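Local coordinates for Alpha/beta hydrolase (PDB 6KMO), which probably hydrolyses carboxylic ester bonds, as an esterase or lipase of the alpha/beta hydrolase fold, at residues Pro116-Ala128 with Leu311-Leu325. The protein carries 2 engineered substitutions. Sequence-based numbering, arbitrary orientation.
Sequences PTHERLIRDLVRA and LLNPLSQEPTVKVAL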
# COMPACT_ATOMS: atom_id res chain seq x y z
N PRO A 116 14.30 12.70 18.26
CA PRO A 116 13.65 13.91 17.72
C PRO A 116 13.51 13.90 16.21
O PRO A 116 12.46 14.30 15.69
CB PRO A 116 14.54 15.06 18.24
CG PRO A 116 15.15 14.50 19.47
CD PRO A 116 15.39 13.03 19.19
N THR A 117 14.53 13.44 15.47
CA THR A 117 14.40 13.40 14.03
C THR A 117 13.26 12.50 13.57
O THR A 117 12.64 12.75 12.52
CB THR A 117 15.69 12.92 13.33
OG1 THR A 117 16.10 11.65 13.84
CG2 THR A 117 16.82 13.94 13.44
N HIS A 118 12.97 11.44 14.32
CA HIS A 118 11.96 10.46 13.94
C HIS A 118 10.63 10.65 14.66
O HIS A 118 9.69 9.88 14.40
CB HIS A 118 12.48 9.04 14.20
CG HIS A 118 13.47 8.59 13.17
ND1 HIS A 118 14.69 9.21 12.99
CD2 HIS A 118 13.42 7.60 12.25
CE1 HIS A 118 15.33 8.63 12.00
NE2 HIS A 118 14.58 7.64 11.53
N GLU A 119 10.50 11.68 15.49
CA GLU A 119 9.33 11.79 16.36
C GLU A 119 8.02 11.93 15.58
O GLU A 119 7.01 11.32 15.94
CB GLU A 119 9.50 12.94 17.36
CG GLU A 119 8.31 13.05 18.29
CD GLU A 119 8.53 13.96 19.46
OE1 GLU A 119 9.52 14.73 19.44
OE2 GLU A 119 7.72 13.88 20.41
N ARG A 120 8.00 12.74 14.52
CA ARG A 120 6.75 12.93 13.80
C ARG A 120 6.29 11.61 13.19
O ARG A 120 5.10 11.24 13.29
CB ARG A 120 6.92 14.01 12.74
CG ARG A 120 5.59 14.53 12.21
CD ARG A 120 5.55 14.54 10.70
NE ARG A 120 5.28 13.21 10.15
CZ ARG A 120 6.06 12.54 9.30
NH1 ARG A 120 7.23 13.00 8.89
NH2 ARG A 120 5.62 11.39 8.85
N LEU A 121 7.21 10.89 12.55
CA LEU A 121 6.91 9.58 11.98
C LEU A 121 6.41 8.62 13.05
O LEU A 121 5.42 7.92 12.85
CB LEU A 121 8.16 9.02 11.31
CG LEU A 121 8.15 7.54 10.90
CD1 LEU A 121 7.01 7.22 9.94
CD2 LEU A 121 9.50 7.16 10.27
N ILE A 122 7.10 8.56 14.20
CA ILE A 122 6.68 7.66 15.26
C ILE A 122 5.28 8.01 15.73
O ILE A 122 4.43 7.13 15.90
CB ILE A 122 7.69 7.67 16.41
CG1 ILE A 122 9.03 7.12 15.95
CG2 ILE A 122 7.15 6.86 17.58
CD1 ILE A 122 10.17 7.47 16.86
N ARG A 123 5.02 9.29 15.97
CA ARG A 123 3.69 9.70 16.40
C ARG A 123 2.63 9.33 15.37
O ARG A 123 1.53 8.89 15.73
CB ARG A 123 3.66 11.20 16.69
CG ARG A 123 4.40 11.62 17.96
CD ARG A 123 4.35 13.12 18.11
NE ARG A 123 4.97 13.62 19.32
CZ ARG A 123 4.43 14.52 20.15
NH1 ARG A 123 3.22 15.00 19.94
NH2 ARG A 123 5.13 14.91 21.20
N ASP A 124 2.93 9.50 14.08
CA ASP A 124 1.96 9.13 13.05
C ASP A 124 1.63 7.64 13.13
O ASP A 124 0.46 7.25 12.97
CB ASP A 124 2.51 9.45 11.66
CG ASP A 124 2.48 10.91 11.30
OD1 ASP A 124 1.81 11.72 11.99
OD2 ASP A 124 3.15 11.26 10.30
N LEU A 125 2.63 6.80 13.34
CA LEU A 125 2.39 5.36 13.40
C LEU A 125 1.62 4.96 14.66
O LEU A 125 0.78 4.07 14.62
CB LEU A 125 3.72 4.61 13.33
CG LEU A 125 4.47 4.68 11.98
CD1 LEU A 125 5.92 4.28 12.18
CD2 LEU A 125 3.79 3.82 10.93
N VAL A 126 1.93 5.61 15.78
CA VAL A 126 1.19 5.38 17.02
C VAL A 126 -0.27 5.76 16.83
O VAL A 126 -1.18 5.01 17.20
CB VAL A 126 1.86 6.18 18.15
CG1 VAL A 126 0.93 6.25 19.38
CG2 VAL A 126 3.19 5.55 18.51
N ARG A 127 -0.52 6.93 16.25
CA ARG A 127 -1.90 7.38 16.07
C ARG A 127 -2.68 6.46 15.13
O ARG A 127 -3.84 6.14 15.39
CB ARG A 127 -1.89 8.81 15.57
CG ARG A 127 -1.46 9.81 16.64
CD ARG A 127 -1.06 11.15 16.04
NE ARG A 127 -2.15 11.70 15.27
CZ ARG A 127 -3.17 12.37 15.80
NH1 ARG A 127 -3.21 12.61 17.11
NH2 ARG A 127 -4.14 12.81 15.02
N ALA A 128 -2.04 6.02 14.05
CA ALA A 128 -2.73 5.19 13.07
C ALA A 128 -2.93 3.76 13.55
O ALA A 128 -3.85 3.09 13.09
CB ALA A 128 -1.96 5.21 11.75
N LEU A 311 9.60 9.57 6.57
CA LEU A 311 10.38 10.20 7.63
C LEU A 311 10.48 11.71 7.45
O LEU A 311 10.27 12.46 8.40
CB LEU A 311 11.81 9.63 7.65
CG LEU A 311 12.80 10.36 8.56
CD1 LEU A 311 12.40 10.19 10.01
CD2 LEU A 311 14.23 9.89 8.34
N LEU A 312 10.84 12.15 6.25
CA LEU A 312 11.26 13.53 6.05
C LEU A 312 10.12 14.49 6.33
O LEU A 312 9.09 14.48 5.67
CB LEU A 312 11.79 13.70 4.62
CG LEU A 312 13.06 12.92 4.34
CD1 LEU A 312 13.38 12.83 2.84
CD2 LEU A 312 14.27 13.47 5.10
N ASN A 313 10.31 15.36 7.33
CA ASN A 313 9.21 16.22 7.72
C ASN A 313 8.77 17.19 6.63
O ASN A 313 7.56 17.47 6.59
CB ASN A 313 9.54 16.90 9.05
CG ASN A 313 9.53 15.93 10.20
OD1 ASN A 313 8.95 14.86 10.12
ND2 ASN A 313 10.21 16.28 11.28
N PRO A 314 9.63 17.68 5.74
CA PRO A 314 9.11 18.50 4.63
C PRO A 314 8.14 17.77 3.72
O PRO A 314 7.42 18.43 2.95
CB PRO A 314 10.38 18.94 3.89
CG PRO A 314 11.43 18.95 4.99
CD PRO A 314 11.10 17.74 5.84
N LEU A 315 8.09 16.43 3.78
CA LEU A 315 7.15 15.65 2.98
C LEU A 315 5.94 15.16 3.78
O LEU A 315 5.14 14.38 3.26
CB LEU A 315 7.86 14.46 2.34
CG LEU A 315 8.91 14.83 1.29
CD1 LEU A 315 9.61 13.58 0.83
CD2 LEU A 315 8.28 15.56 0.12
N SER A 316 5.75 15.64 5.01
CA SER A 316 4.72 15.09 5.87
C SER A 316 3.31 15.44 5.44
O SER A 316 2.36 14.84 5.94
CB SER A 316 4.94 15.54 7.32
OG SER A 316 4.68 16.92 7.47
N GLN A 317 3.14 16.38 4.51
CA GLN A 317 1.83 16.67 3.94
C GLN A 317 1.68 16.12 2.53
O GLN A 317 0.66 16.36 1.87
CB GLN A 317 1.55 18.17 3.99
CG GLN A 317 1.21 18.65 5.41
CD GLN A 317 -0.05 18.00 5.96
OE1 GLN A 317 -1.09 17.93 5.29
NE2 GLN A 317 0.04 17.48 7.18
N GLU A 318 2.65 15.35 2.05
CA GLU A 318 2.51 14.72 0.75
C GLU A 318 1.37 13.69 0.83
O GLU A 318 1.34 12.89 1.76
CB GLU A 318 3.82 14.03 0.38
CG GLU A 318 3.83 13.32 -0.97
CD GLU A 318 3.79 14.26 -2.17
OE1 GLU A 318 4.06 15.47 -2.00
OE2 GLU A 318 3.50 13.79 -3.29
N PRO A 319 0.42 13.69 -0.11
CA PRO A 319 -0.72 12.78 0.03
C PRO A 319 -0.31 11.34 0.21
O PRO A 319 -0.87 10.65 1.09
CB PRO A 319 -1.51 13.01 -1.26
CG PRO A 319 -1.24 14.48 -1.55
CD PRO A 319 0.21 14.68 -1.19
N THR A 320 0.66 10.86 -0.57
CA THR A 320 1.08 9.47 -0.47
C THR A 320 1.64 9.15 0.91
O THR A 320 1.46 8.04 1.41
CB THR A 320 2.15 9.18 -1.53
OG1 THR A 320 1.57 9.26 -2.83
CG2 THR A 320 2.77 7.79 -1.37
N VAL A 321 2.38 10.09 1.51
CA VAL A 321 2.95 9.86 2.83
C VAL A 321 1.85 9.63 3.85
O VAL A 321 1.87 8.67 4.63
CB VAL A 321 3.87 11.03 3.23
CG1 VAL A 321 4.24 10.95 4.72
CG2 VAL A 321 5.11 11.06 2.34
N LYS A 322 0.87 10.53 3.88
CA LYS A 322 -0.21 10.41 4.85
C LYS A 322 -0.94 9.09 4.70
O LYS A 322 -1.23 8.41 5.70
CB LYS A 322 -1.17 11.58 4.70
CG LYS A 322 -0.51 12.91 5.06
CD LYS A 322 -1.52 14.05 5.23
CE LYS A 322 -1.92 14.66 3.92
NZ LYS A 322 -2.80 15.85 4.16
N VAL A 323 -1.20 8.68 3.46
CA VAL A 323 -1.89 7.42 3.24
C VAL A 323 -1.00 6.24 3.60
O VAL A 323 -1.43 5.31 4.28
CB VAL A 323 -2.43 7.35 1.80
CG1 VAL A 323 -2.91 5.93 1.45
CG2 VAL A 323 -3.54 8.37 1.63
N ALA A 324 0.27 6.27 3.17
CA ALA A 324 1.16 5.14 3.45
C ALA A 324 1.28 4.88 4.94
O ALA A 324 1.31 3.72 5.39
CB ALA A 324 2.54 5.40 2.86
N LEU A 325 1.39 5.94 5.75
CA LEU A 325 1.58 5.74 7.18
C LEU A 325 0.28 5.31 7.84
O LEU A 325 0.30 4.47 8.75
CB LEU A 325 2.17 7.00 7.82
CG LEU A 325 3.57 7.33 7.29
CD1 LEU A 325 4.08 8.62 7.93
CD2 LEU A 325 4.57 6.20 7.52
O HOH W 1 10.25 14.67 13.83
O HOH W 2 9.76 12.31 11.67
O HOH W 3 7.25 12.43 5.94
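His118 turns one ring face to Leu311, whose CD1 sits over the ring centre, 3.6 Å from the centroid, in a CH-pi contact; in the ring plane ND1 bonds to OG1 of Thr117, which also pairs with Asp114. The helix is kinked here: the N atoms of Arg120 and Leu121 lack bonds to the preceding turn and each donates to a water instead, one water held also by Asn313 ND2, the other within hydrogen-bonding distance of Asn313 OD1 and Thr117 O. The Arg120 chain, bent at chi2 and chi3, swings its guanidinium between the segments. Arg120 NH1 gives a 2.8 Å bond to Asn313 OD1, in the carbonyl plane, with guanidinium and amide planes 73° apart, and a weak one to Leu311 O. Ser316 CB lies over one guanidinium face, toward the rim, while Arg120 NE and NH2 both grip Asp124 OD2 side-on; NH2 also bonds to Gly310 O. Bonds from all three nitrogens should fix this buried group's rotation. Leu325 enters as a knob among Arg120, Leu121, Asp124 and Leu125, its CD2 3.6 Å from Leu121 CD1. Ala128 CB ends the contact, 3.8 Å from Leu325 O. Helix 115-129 packs Ile122 and Leu125 on Phe104 of strand 99-105, in the mainly parallel sheet of the alpha/beta hydrolase fold, and flanks C-terminal helix 319-335, the two short segments' axes 50° apart.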